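Sts-2 protein (PDB 3D4I) interferes with CBL-mediated down-regulation of receptor tyrosine kinases and carries, in the 2H-phosphatase domain described here, an acid-dependent phosphatase activity. Local coordinates at residues P123-W128 with I199-S204; I12-H17 with S203-S208; I119-G124 with L161-L166. All blocks are in the same frame, centred on the assembly; numbering follows the deposited sequence.

Interaction 1. Residues P123-W128 with I199-S204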
ATOM      1  N   PRO A 123      21.182 -13.423 -11.958  1.00 20.36           N
ATOM      2  CA  PRO A 123      20.507 -14.715 -11.795  1.00 20.48           C
ATOM      3  C   PRO A 123      21.029 -15.602 -10.674  1.00 20.21           C
ATOM      4  O   PRO A 123      20.309 -16.481 -10.230  1.00 20.99           O
ATOM      5  CB  PRO A 123      20.711 -15.391 -13.157  1.00 20.13           C
ATOM      6  CG  PRO A 123      20.801 -14.245 -14.091  1.00 20.07           C
ATOM      7  CD  PRO A 123      21.631 -13.228 -13.350  1.00 20.27           C
ATOM      8  N   GLY A 124      22.256 -15.386 -10.211  1.00 19.53           N
ATOM      9  CA  GLY A 124      22.779 -16.156  -9.082  1.00 18.78           C
ATOM     10  C   GLY A 124      22.030 -15.923  -7.769  1.00 19.29           C
ATOM     11  O   GLY A 124      22.191 -16.698  -6.820  1.00 17.62           O
ATOM     12  N   ILE A 125      21.191 -14.888  -7.721  1.00 18.70           N
ATOM     13  CA  ILE A 125      20.321 -14.666  -6.549  1.00 19.49           C
ATOM     14  C   ILE A 125      18.838 -14.879  -6.874  1.00 19.75           C
ATOM     15  O   ILE A 125      17.970 -14.436  -6.128  1.00 17.98           O
ATOM     16  CB  ILE A 125      20.563 -13.262  -5.848  1.00 19.59           C
ATOM     17  CG1 ILE A 125      20.174 -12.091  -6.773  1.00 20.39           C
ATOM     18  CG2 ILE A 125      22.021 -13.189  -5.328  1.00 20.95           C
ATOM     19  CD1 ILE A 125      20.416 -10.641  -6.194  1.00 19.17           C
ATOM     20  N   PHE A 126      18.559 -15.569  -7.992  1.00 19.43           N
ATOM     21  CA  PHE A 126      17.206 -16.011  -8.293  1.00 19.14           C
ATOM     22  C   PHE A 126      16.734 -17.027  -7.246  1.00 19.30           C
ATOM     23  O   PHE A 126      17.542 -17.569  -6.477  1.00 18.79           O
ATOM     24  CB  PHE A 126      17.142 -16.610  -9.699  1.00 19.68           C
ATOM     25  CG  PHE A 126      15.750 -16.985 -10.144  1.00 18.97           C
ATOM     26  CD1 PHE A 126      14.773 -16.010 -10.333  1.00 20.51           C
ATOM     27  CD2 PHE A 126      15.434 -18.306 -10.397  1.00 19.80           C
ATOM     28  CE1 PHE A 126      13.491 -16.354 -10.744  1.00 20.64           C
ATOM     29  CE2 PHE A 126      14.161 -18.669 -10.815  1.00 19.21           C
ATOM     30  CZ  PHE A 126      13.187 -17.679 -11.005  1.00 19.95           C
ATOM     31  N   GLU A 127      15.426 -17.271  -7.207  1.00 18.73           N
ATOM     32  CA  GLU A 127      14.837 -18.272  -6.324  1.00 19.82           C
ATOM     33  C   GLU A 127      15.433 -19.662  -6.565  1.00 20.21           C
ATOM     34  O   GLU A 127      15.897 -19.960  -7.667  1.00 20.59           O
ATOM     35  CB  GLU A 127      13.303 -18.285  -6.561  1.00 20.11           C
ATOM     36  CG  GLU A 127      12.489 -19.233  -5.687  1.00 20.57           C
ATOM     37  CD  GLU A 127      12.545 -18.850  -4.224  1.00 19.73           C
ATOM     38  OE1 GLU A 127      13.487 -19.284  -3.552  1.00 19.81           O
ATOM     39  OE2 GLU A 127      11.644 -18.111  -3.751  1.00 22.01           O
ATOM     40  N   TRP A 128      15.448 -20.505  -5.535  1.00 20.52           N
ATOM     41  CA  TRP A 128      15.779 -21.925  -5.699  1.00 20.63           C
ATOM     42  C   TRP A 128      14.865 -22.531  -6.760  1.00 21.13           C
ATOM     43  O   TRP A 128      13.648 -22.397  -6.654  1.00 20.08           O
ATOM     44  CB  TRP A 128      15.591 -22.653  -4.359  1.00 20.49           C
ATOM     45  CG  TRP A 128      15.966 -24.147  -4.330  1.00 19.43           C
ATOM     46  CD1 TRP A 128      16.744 -24.829  -5.216  1.00 20.93           C
ATOM     47  CD2 TRP A 128      15.628 -25.078  -3.299  1.00 20.74           C
ATOM     48  NE1 TRP A 128      16.879 -26.144  -4.823  1.00 19.37           N
ATOM     49  CE2 TRP A 128      16.210 -26.319  -3.641  1.00 21.29           C
ATOM     50  CE3 TRP A 128      14.871 -24.987  -2.118  1.00 21.20           C
ATOM     51  CZ2 TRP A 128      16.034 -27.473  -2.861  1.00 22.13           C
ATOM     52  CZ3 TRP A 128      14.714 -26.147  -1.328  1.00 21.48           C
ATOM     53  CH2 TRP A 128      15.292 -27.356  -1.704  1.00 20.97           C
ATOM     54  N   ILE A 199      20.406  -6.014  -2.206  1.00 14.99           N
ATOM     55  CA  ILE A 199      20.244  -7.301  -2.836  1.00 15.35           C
ATOM     56  C   ILE A 199      18.730  -7.542  -2.838  1.00 14.89           C
ATOM     57  O   ILE A 199      18.158  -7.922  -1.826  1.00 14.95           O
ATOM     58  CB  ILE A 199      20.966  -8.449  -2.041  1.00 14.85           C
ATOM     59  CG1 ILE A 199      22.484  -8.171  -1.849  1.00 17.28           C
ATOM     60  CG2 ILE A 199      20.715  -9.822  -2.679  1.00 17.43           C
ATOM     61  CD1 ILE A 199      23.289  -8.001  -3.109  1.00 17.78           C
ATOM     62  N   VAL A 200      18.084  -7.292  -3.974  1.00 14.72           N
ATOM     63  CA  VAL A 200      16.623  -7.334  -4.034  1.00 14.44           C
ATOM     64  C   VAL A 200      16.228  -8.667  -4.639  1.00 15.64           C
ATOM     65  O   VAL A 200      16.480  -8.923  -5.827  1.00 15.81           O
ATOM     66  CB  VAL A 200      16.050  -6.198  -4.900  1.00 14.68           C
ATOM     67  CG1 VAL A 200      14.492  -6.253  -4.875  1.00 14.34           C
ATOM     68  CG2 VAL A 200      16.564  -4.825  -4.398  1.00 14.67           C
ATOM     69  N   SER A 201      15.628  -9.518  -3.821  1.00 16.04           N
ATOM     70  CA  SER A 201      15.529 -10.936  -4.166  1.00 16.53           C
ATOM     71  C   SER A 201      14.301 -11.542  -3.501  1.00 16.71           C
ATOM     72  O   SER A 201      13.281 -10.848  -3.309  1.00 16.43           O
ATOM     73  CB  SER A 201      16.845 -11.642  -3.762  1.00 16.18           C
ATOM     74  OG  SER A 201      16.864 -13.002  -4.172  1.00 19.05           O
ATOM     75  N   HIS A 202      14.411 -12.820  -3.148  1.00 16.80           N
ATOM     76  CA  HIS A 202      13.326 -13.681  -2.711  1.00 17.26           C
ATOM     77  C   HIS A 202      13.463 -13.944  -1.227  1.00 17.06           C
ATOM     78  O   HIS A 202      14.507 -13.657  -0.655  1.00 17.66           O
ATOM     79  CB  HIS A 202      13.413 -15.011  -3.480  1.00 16.94           C
ATOM     80  CG  HIS A 202      13.396 -14.821  -4.970  1.00 18.45           C
ATOM     81  ND1 HIS A 202      12.225 -14.750  -5.698  1.00 18.74           N
ATOM     82  CD2 HIS A 202      14.401 -14.604  -5.850  1.00 19.23           C
ATOM     83  CE1 HIS A 202      12.518 -14.542  -6.975  1.00 19.63           C
ATOM     84  NE2 HIS A 202      13.831 -14.431  -7.089  1.00 17.81           N
ATOM     85  N   SER A 203      12.419 -14.481  -0.601  1.00 16.77           N
ATOM     86  CA  SER A 203      12.466 -14.769   0.839  1.00 17.06           C
ATOM     87  C   SER A 203      13.669 -15.663   1.159  1.00 16.87           C
ATOM     88  O   SER A 203      14.373 -15.437   2.129  1.00 16.69           O
ATOM     89  CB  SER A 203      11.175 -15.444   1.285  1.00 17.07           C
ATOM     90  OG  SER A 203      10.105 -14.508   1.269  1.00 19.48           O
ATOM     91  N   SER A 204      13.901 -16.661   0.317  1.00 16.72           N
ATOM     92  CA  SER A 204      15.060 -17.562   0.491  1.00 17.93           C
ATOM     93  C   SER A 204      16.413 -16.846   0.647  1.00 17.98           C
ATOM     94  O   SER A 204      17.297 -17.309   1.399  1.00 17.89           O
ATOM     95  CB  SER A 204      15.140 -18.514  -0.695  1.00 17.57           C
ATOM     96  OG  SER A 204      14.971 -17.809  -1.897  1.00 18.89           O
TER
HETATM   97  O   HOH W   1      17.187 -16.851  -3.546  1.00 21.31           O
HETATM   98  O   HOH W   2      11.619 -17.902  -1.192  1.00 20.06           O
HETATM   99  O   HOH W   3       9.888 -15.943  -4.699  1.00 25.72           O
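E127 lies across the imidazole of H202: its CB sits 3.7 Å from the ring centroid and 4° off the ring normal, a CH-pi contact over one face. CG stands anti to the backbone N (chi1 -178°) and the chain bends at chi2, which brings the carboxylate round to S204. S204 OG donates to E127 OE1 (2.7 Å) from above the carboxylate plane, while W128 N takes the anti lone pair of the same oxygen. OE2 is met by two waters, one passing on to S204 N and the other to H202 ND1. At the imidazole's edge, in its plane, lies I125 O, which receives S201 OG at 2.7 Å, in the carbonyl plane. Farther along the strand, I125 CD1 packs on I199 CG2 (3.6 Å). The far nitrogen, H202 NE2, is bonded to S95, so both ends of the ring have partners. Position and sequence make H202 probably the second of the two histidines after which 2H-phosphatases are named. R178 of helix 172-187 binds the carbonyls of G124, F126 and E127, helix 98-111 packs against H202 through R99 and C100, and strand 11-16 pairs alongside strand 196-201.

Interaction 2. Residues I12-H17 with S203-S208. Unlike the reference sequence in segment 12-17: I15 (reference Val).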
ATOM      1  N   ILE A  12      25.355  -4.735   3.439  1.00 19.97           N
ATOM      2  CA  ILE A  12      24.614  -5.544   2.464  1.00 18.82           C
ATOM      3  C   ILE A  12      23.195  -5.691   3.028  1.00 18.89           C
ATOM      4  O   ILE A  12      23.019  -6.198   4.133  1.00 18.85           O
ATOM      5  CB  ILE A  12      25.250  -6.928   2.257  1.00 20.33           C
ATOM      6  CG1 ILE A  12      26.487  -6.827   1.346  1.00 19.30           C
ATOM      7  CG2 ILE A  12      24.221  -7.951   1.666  1.00 18.87           C
ATOM      8  CD1 ILE A  12      26.141  -6.835  -0.123  1.00 23.42           C
ATOM      9  N   LEU A  13      22.209  -5.200   2.278  1.00 17.36           N
ATOM     10  CA  LEU A  13      20.826  -5.150   2.748  1.00 16.00           C
ATOM     11  C   LEU A  13      20.006  -5.989   1.790  1.00 15.71           C
ATOM     12  O   LEU A  13      19.803  -5.620   0.627  1.00 14.99           O
ATOM     13  CB  LEU A  13      20.304  -3.704   2.805  1.00 16.59           C
ATOM     14  CG  LEU A  13      18.860  -3.518   3.309  1.00 14.52           C
ATOM     15  CD1 LEU A  13      18.681  -4.033   4.742  1.00 17.19           C
ATOM     16  CD2 LEU A  13      18.501  -2.018   3.214  1.00 16.07           C
ATOM     17  N   VAL A  14      19.580  -7.144   2.285  1.00 14.73           N
ATOM     18  CA  VAL A  14      18.864  -8.101   1.467  1.00 15.43           C
ATOM     19  C   VAL A  14      17.403  -7.821   1.724  1.00 15.66           C
ATOM     20  O   VAL A  14      16.989  -7.724   2.883  1.00 15.33           O
ATOM     21  CB  VAL A  14      19.188  -9.553   1.842  1.00 15.85           C
ATOM     22  CG1 VAL A  14      18.439 -10.512   0.900  1.00 15.40           C
ATOM     23  CG2 VAL A  14      20.715  -9.806   1.737  1.00 17.03           C
ATOM     24  N   ILE A  15      16.662  -7.665   0.631  1.00 15.61           N
ATOM     25  CA  ILE A  15      15.295  -7.164   0.639  1.00 15.01           C
ATOM     26  C   ILE A  15      14.407  -8.092  -0.199  1.00 15.53           C
ATOM     27  O   ILE A  15      14.693  -8.334  -1.392  1.00 16.16           O
ATOM     28  CB  ILE A  15      15.240  -5.722   0.041  1.00 15.08           C
ATOM     29  CG1 ILE A  15      16.149  -4.770   0.850  1.00 14.52           C
ATOM     30  CG2 ILE A  15      13.791  -5.141   0.097  1.00 14.45           C
ATOM     31  CD1 ILE A  15      16.333  -3.408   0.234  1.00 15.66           C
ATOM     32  N   ARG A  16      13.307  -8.552   0.401  1.00 15.63           N
ATOM     33  CA  ARG A  16      12.327  -9.347  -0.324  1.00 15.84           C
ATOM     34  C   ARG A  16      11.443  -8.460  -1.207  1.00 15.13           C
ATOM     35  O   ARG A  16      11.088  -7.329  -0.841  1.00 14.98           O
ATOM     36  CB  ARG A  16      11.466 -10.199   0.622  1.00 16.17           C
ATOM     37  CG  ARG A  16      10.683 -11.313  -0.117  1.00 20.18           C
ATOM     38  CD  ARG A  16       9.296 -11.433   0.564  1.00 27.83           C
ATOM     39  NE  ARG A  16       8.458 -12.541   0.103  1.00 24.94           N
ATOM     40  CZ  ARG A  16       7.293 -12.386  -0.513  1.00 29.71           C
ATOM     41  NH1 ARG A  16       6.797 -11.149  -0.800  1.00 23.59           N
ATOM     42  NH2 ARG A  16       6.619 -13.489  -0.853  1.00 32.25           N
ATOM     43  N   HIS A  17      11.103  -8.968  -2.380  1.00 14.62           N
ATOM     44  CA  HIS A  17      10.248  -8.241  -3.295  1.00 14.26           C
ATOM     45  C   HIS A  17       8.891  -7.930  -2.634  1.00 14.40           C
ATOM     46  O   HIS A  17       8.487  -8.584  -1.670  1.00 14.36           O
ATOM     47  CB  HIS A  17      10.046  -9.067  -4.591  1.00 14.22           C
ATOM     48  CG  HIS A  17       9.454 -10.430  -4.355  1.00 15.67           C
ATOM     49  ND1 HIS A  17       8.122 -10.629  -4.059  1.00 14.37           N
ATOM     50  CD2 HIS A  17      10.022 -11.661  -4.383  1.00 14.40           C
ATOM     51  CE1 HIS A  17       7.897 -11.926  -3.914  1.00 15.06           C
ATOM     52  NE2 HIS A  17       9.035 -12.573  -4.106  1.00 14.88           N
ATOM     53  N   SER A 203      12.419 -14.481  -0.601  1.00 16.77           N
ATOM     54  CA  SER A 203      12.466 -14.769   0.839  1.00 17.06           C
ATOM     55  C   SER A 203      13.669 -15.663   1.159  1.00 16.87           C
ATOM     56  O   SER A 203      14.373 -15.437   2.129  1.00 16.69           O
ATOM     57  CB  SER A 203      11.175 -15.444   1.285  1.00 17.07           C
ATOM     58  OG  SER A 203      10.105 -14.508   1.269  1.00 19.48           O
ATOM     59  N   SER A 204      13.901 -16.661   0.317  1.00 16.72           N
ATOM     60  CA  SER A 204      15.060 -17.562   0.491  1.00 17.93           C
ATOM     61  C   SER A 204      16.413 -16.846   0.647  1.00 17.98           C
ATOM     62  O   SER A 204      17.297 -17.309   1.399  1.00 17.89           O
ATOM     63  CB  SER A 204      15.140 -18.514  -0.695  1.00 17.57           C
ATOM     64  OG  SER A 204      14.971 -17.809  -1.897  1.00 18.89           O
ATOM     65  N   ALA A 205      16.586 -15.750  -0.090  1.00 17.41           N
ATOM     66  CA  ALA A 205      17.847 -15.030  -0.116  1.00 17.44           C
ATOM     67  C   ALA A 205      18.211 -14.378   1.227  1.00 17.60           C
ATOM     68  O   ALA A 205      19.396 -14.133   1.485  1.00 16.82           O
ATOM     69  CB  ALA A 205      17.858 -13.982  -1.240  1.00 16.59           C
ATOM     70  N   LEU A 206      17.217 -14.054   2.059  1.00 17.92           N
ATOM     71  CA  LEU A 206      17.525 -13.438   3.355  1.00 18.41           C
ATOM     72  C   LEU A 206      18.381 -14.379   4.207  1.00 18.91           C
ATOM     73  O   LEU A 206      19.142 -13.915   5.049  1.00 20.59           O
ATOM     74  CB  LEU A 206      16.284 -12.963   4.122  1.00 17.94           C
ATOM     75  CG  LEU A 206      15.786 -11.541   3.778  1.00 19.64           C
ATOM     76  CD1 LEU A 206      15.004 -11.559   2.487  1.00 15.66           C
ATOM     77  CD2 LEU A 206      14.927 -10.970   4.891  1.00 19.33           C
ATOM     78  N   ASP A 207      18.264 -15.681   3.949  1.00 19.23           N
ATOM     79  CA  ASP A 207      19.117 -16.692   4.581  1.00 19.82           C
ATOM     80  C   ASP A 207      20.346 -17.036   3.711  1.00 19.39           C
ATOM     81  O   ASP A 207      21.503 -16.945   4.159  1.00 18.81           O
ATOM     82  CB  ASP A 207      18.316 -17.966   4.908  1.00 19.68           C
ATOM     83  CG  ASP A 207      19.090 -18.932   5.811  1.00 22.06           C
ATOM     84  OD1 ASP A 207      19.440 -18.530   6.940  1.00 22.58           O
ATOM     85  OD2 ASP A 207      19.325 -20.095   5.426  1.00 25.49           O
ATOM     86  N   SER A 208      20.097 -17.431   2.472  1.00 19.29           N
ATOM     87  CA  SER A 208      21.163 -17.950   1.620  1.00 19.87           C
ATOM     88  C   SER A 208      22.198 -16.920   1.162  1.00 19.88           C
ATOM     89  O   SER A 208      23.301 -17.304   0.803  1.00 20.10           O
ATOM     90  CB  SER A 208      20.572 -18.660   0.404  1.00 20.02           C
ATOM     91  OG  SER A 208      20.024 -17.704  -0.469  1.00 21.70           O
TER
HETATM   92  O   HOH W   4       9.900 -14.569  -2.145  1.00 22.34           O
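V14 and L206 meet where a strand of the central sheet packs against the first turn of helix 205-208. The valine does its touching with one methyl: CG1, anti to the backbone N (chi1 -178°), fits between L206 CD1, at 3.9 Å, and A205 CB, at 4.1 Å, and also rests against the carbonyl of A205. L206 uses CD1 in return, reaching past V14 along the strand until it lies 4.0 Å from R16 N, and so spans two residues of the strand that face the helix. It also touches C237 of strand 236-241, and F266 of the second subunit packs on it, which brings the dimer partner to the margin of this contact. The Arg-His-Gly sequence that marks histidine phosphatases begins at the last residue of strand 11-16 and runs into the loop after it; by that family pattern R16 and H17 probably belong to the phosphate-binding active site. R16 turns its guanidinium edge to S203: NE donates to S203 OG at 2.8 Å with an N-H...O angle of 142°, and the hydroxyl lies 5° out of the guanidinium plane. NH1 reaches back to H17 O (3.2 Å), tilted from that plane and above the carbonyl plane, while H17 CE1 covers one guanidinium face near its rim. These bonds on two nitrogens would limit the rotation of the group. Between the segments a water accepts from the backbone N of S203 and, weakly, from the imidazole NE2 of H17. S203 O in turn receives L206 N, in the turn leading into the helix.

Interaction 3. Residues I119-G124 with L161-L166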
ATOM      1  N   ILE A 119      20.617  -1.062 -12.176  1.00 24.16           N
ATOM      2  CA  ILE A 119      20.264  -2.321 -11.546  1.00 22.79           C
ATOM      3  C   ILE A 119      21.084  -3.413 -12.180  1.00 22.59           C
ATOM      4  O   ILE A 119      21.031  -3.606 -13.398  1.00 22.03           O
ATOM      5  CB  ILE A 119      18.757  -2.637 -11.686  1.00 22.71           C
ATOM      6  CG1 ILE A 119      17.905  -1.574 -10.960  1.00 21.84           C
ATOM      7  CG2 ILE A 119      18.450  -4.066 -11.183  1.00 22.89           C
ATOM      8  CD1 ILE A 119      16.440  -1.511 -11.445  1.00 22.24           C
ATOM      9  N   ARG A 120      21.839  -4.129 -11.348  1.00 22.07           N
ATOM     10  CA  ARG A 120      22.631  -5.252 -11.814  1.00 22.17           C
ATOM     11  C   ARG A 120      21.834  -6.529 -11.673  1.00 22.25           C
ATOM     12  O   ARG A 120      21.596  -6.994 -10.556  1.00 20.76           O
ATOM     13  CB  ARG A 120      23.929  -5.337 -11.023  1.00 22.58           C
ATOM     14  CG  ARG A 120      24.911  -4.280 -11.483  1.00 25.17           C
ATOM     15  CD  ARG A 120      25.783  -3.787 -10.364  1.00 32.06           C
ATOM     16  NE  ARG A 120      26.852  -2.943 -10.891  1.00 33.80           N
ATOM     17  CZ  ARG A 120      27.822  -2.418 -10.157  1.00 36.83           C
ATOM     18  NH1 ARG A 120      27.859  -2.630  -8.852  1.00 38.70           N
ATOM     19  NH2 ARG A 120      28.760  -1.679 -10.739  1.00 38.16           N
ATOM     20  N   VAL A 121      21.421  -7.091 -12.805  1.00 21.25           N
ATOM     21  CA  VAL A 121      20.599  -8.296 -12.750  1.00 21.22           C
ATOM     22  C   VAL A 121      21.502  -9.507 -12.564  1.00 21.51           C
ATOM     23  O   VAL A 121      22.395  -9.784 -13.390  1.00 21.38           O
ATOM     24  CB  VAL A 121      19.656  -8.441 -13.973  1.00 21.18           C
ATOM     25  CG1 VAL A 121      18.830  -9.743 -13.882  1.00 20.33           C
ATOM     26  CG2 VAL A 121      18.727  -7.251 -14.076  1.00 21.40           C
ATOM     27  N   GLU A 122      21.277 -10.198 -11.453  1.00 20.77           N
ATOM     28  CA  GLU A 122      22.088 -11.337 -11.050  1.00 20.83           C
ATOM     29  C   GLU A 122      21.228 -12.587 -10.914  1.00 20.06           C
ATOM     30  O   GLU A 122      20.600 -12.800  -9.882  1.00 20.31           O
ATOM     31  CB  GLU A 122      22.825 -11.050  -9.726  1.00 20.06           C
ATOM     32  CG  GLU A 122      23.732 -12.219  -9.221  1.00 21.13           C
ATOM     33  CD  GLU A 122      24.703 -12.729 -10.294  1.00 21.89           C
ATOM     34  OE1 GLU A 122      25.588 -11.955 -10.673  1.00 21.10           O
ATOM     35  OE2 GLU A 122      24.575 -13.896 -10.755  1.00 21.31           O
ATOM     36  N   PRO A 123      21.182 -13.423 -11.958  1.00 20.36           N
ATOM     37  CA  PRO A 123      20.507 -14.715 -11.795  1.00 20.48           C
ATOM     38  C   PRO A 123      21.029 -15.602 -10.674  1.00 20.21           C
ATOM     39  O   PRO A 123      20.309 -16.481 -10.230  1.00 20.99           O
ATOM     40  CB  PRO A 123      20.711 -15.391 -13.157  1.00 20.13           C
ATOM     41  CG  PRO A 123      20.801 -14.245 -14.091  1.00 20.07           C
ATOM     42  CD  PRO A 123      21.631 -13.228 -13.350  1.00 20.27           C
ATOM     43  N   GLY A 124      22.256 -15.386 -10.211  1.00 19.53           N
ATOM     44  CA  GLY A 124      22.779 -16.156  -9.082  1.00 18.78           C
ATOM     45  C   GLY A 124      22.030 -15.923  -7.769  1.00 19.29           C
ATOM     46  O   GLY A 124      22.191 -16.698  -6.820  1.00 17.62           O
ATOM     47  N   LEU A 161      26.304 -15.933 -12.132  1.00 24.62           N
ATOM     48  CA  LEU A 161      25.651 -17.058 -12.776  1.00 25.00           C
ATOM     49  C   LEU A 161      24.725 -16.550 -13.881  1.00 25.06           C
ATOM     50  O   LEU A 161      23.705 -15.913 -13.597  1.00 24.82           O
ATOM     51  CB  LEU A 161      24.884 -17.915 -11.752  1.00 25.50           C
ATOM     52  CG  LEU A 161      24.200 -19.189 -12.277  1.00 25.56           C
ATOM     53  CD1 LEU A 161      25.195 -20.309 -12.558  1.00 24.76           C
ATOM     54  CD2 LEU A 161      23.140 -19.650 -11.281  1.00 25.56           C
ATOM     55  N   PRO A 162      25.089 -16.822 -15.151  1.00 25.03           N
ATOM     56  CA  PRO A 162      24.228 -16.496 -16.282  1.00 24.86           C
ATOM     57  C   PRO A 162      22.879 -17.207 -16.189  1.00 24.62           C
ATOM     58  O   PRO A 162      22.802 -18.310 -15.656  1.00 24.24           O
ATOM     59  CB  PRO A 162      25.024 -17.010 -17.485  1.00 24.78           C
ATOM     60  CG  PRO A 162      26.461 -17.053 -17.017  1.00 26.11           C
ATOM     61  CD  PRO A 162      26.362 -17.437 -15.576  1.00 25.11           C
ATOM     62  N   ARG A 163      21.822 -16.582 -16.700  1.00 25.06           N
ATOM     63  CA  ARG A 163      20.479 -17.148 -16.549  1.00 25.33           C
ATOM     64  C   ARG A 163      20.339 -18.561 -17.114  1.00 25.63           C
ATOM     65  O   ARG A 163      19.716 -19.405 -16.482  1.00 24.74           O
ATOM     66  CB  ARG A 163      19.357 -16.207 -17.044  1.00 25.67           C
ATOM     67  CG  ARG A 163      19.363 -15.771 -18.524  1.00 27.36           C
ATOM     68  CD  ARG A 163      19.696 -14.281 -18.684  1.00 31.78           C
ATOM     69  NE  ARG A 163      18.678 -13.367 -18.147  1.00 34.06           N
ATOM     70  CZ  ARG A 163      18.922 -12.192 -17.552  1.00 34.13           C
ATOM     71  NH1 ARG A 163      20.166 -11.740 -17.369  1.00 33.05           N
ATOM     72  NH2 ARG A 163      17.899 -11.461 -17.119  1.00 30.96           N
ATOM     73  N   CYS A 164      20.963 -18.842 -18.263  1.00 26.05           N
ATOM     74  CA  CYS A 164      20.862 -20.187 -18.832  1.00 27.02           C
ATOM     75  C   CYS A 164      21.705 -21.229 -18.070  1.00 26.62           C
ATOM     76  O   CYS A 164      21.607 -22.425 -18.343  1.00 25.90           O
ATOM     77  CB  CYS A 164      21.148 -20.192 -20.343  1.00 27.49           C
ATOM     78  SG  CYS A 164      22.808 -19.732 -20.746  1.00 32.04           S
ATOM     79  N   SER A 165      22.492 -20.778 -17.087  1.00 26.35           N
ATOM     80  CA  SER A 165      23.251 -21.706 -16.246  1.00 26.64           C
ATOM     81  C   SER A 165      22.461 -22.199 -15.019  1.00 27.17           C
ATOM     82  O   SER A 165      22.881 -23.148 -14.341  1.00 26.97           O
ATOM     83  CB  SER A 165      24.597 -21.102 -15.837  1.00 27.23           C
ATOM     84  OG  SER A 165      25.267 -20.581 -16.964  1.00 27.49           O
ATOM     85  N   LEU A 166      21.314 -21.562 -14.749  1.00 27.31           N
ATOM     86  CA  LEU A 166      20.381 -22.027 -13.727  1.00 27.43           C
ATOM     87  C   LEU A 166      19.807 -23.389 -14.101  1.00 28.55           C
ATOM     88  O   LEU A 166      19.240 -23.557 -15.187  1.00 28.57           O
ATOM     89  CB  LEU A 166      19.241 -21.021 -13.520  1.00 26.99           C
ATOM     90  CG  LEU A 166      19.496 -19.820 -12.605  1.00 25.87           C
ATOM     91  CD1 LEU A 166      18.427 -18.743 -12.796  1.00 24.54           C
ATOM     92  CD2 LEU A 166      19.566 -20.243 -11.148  1.00 24.68           C
TER
HETATM   93  O   HOH W   5      22.535  -9.687 -16.289  1.00 35.69           O
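P123 lays its ring against the turn at L161-R163, with CB 3.1 Å from L161 O and CG 3.8 Å from R163 CB. The arginine folds back over it: with CG between the backbone N and the carbonyl carbon (chi1 60°) and bends at chi2 and chi3, its guanidinium passes above P123 CG, which lies off centre under one face. The end of the arginine then crosses V121 at about a right angle, NH2 standing 3.8 Å from V121 CG1. A water in the guanidinium plane joins V121 O to NH1, weakly on the arginine side. On another side of the proline, L166 CD1 lies 4.1 Å from P123 CB. The polar clasp of the contact is E122. Its OE2 takes L161 N on the syn side at 3.0 Å, with an angle of 166° at the hydrogen, and G124 N on the anti lone pair at 2.8 Å, so one oxygen ties the two segments together. The other oxygen, OE1, accepts from Y157 OH and A160 N, and four donors round a buried carboxylate would probably favour its charged form. Replacing E122 by an alanine would probably leave these three backbone N-H groups and the tyrosine hydroxyl without their acceptor and let the 161-166 loop drift from the strand end. G124 suits the spot, because a CB there would clash with E122 OE2, and L161 CB rests on its CA instead. R178 of helix 172-187 touches both L161 and L166, and strand 89-94 pairs with strand 119-121 at one edge of the sheet.

All three interactions reach the same mixed sheet, but at different depths. Interactions 1 and 2 lie near the middle of the chain, their centres 7 Å apart; they share S203 and S204, and their strands, 196-201 and 11-16, pair side by side. Interaction 1 works through hydroxyl bonds to a carboxylate and a carbonyl, waters and an imidazole face, interaction 2 through one guanidinium-hydroxyl bond and apolar packing. Interaction 3 is also largely buried but lies farther from the chain centre, with P162 and C164 of its loop exposed; it shares P123 and G124 with interaction 1, and F126 CD2 packs on L166 CD1 at 3.9 Å. There the hydrogen bond between the segments runs from a backbone N-H to a carboxylate, whereas serine hydroxyls serve in interactions 1 and 2.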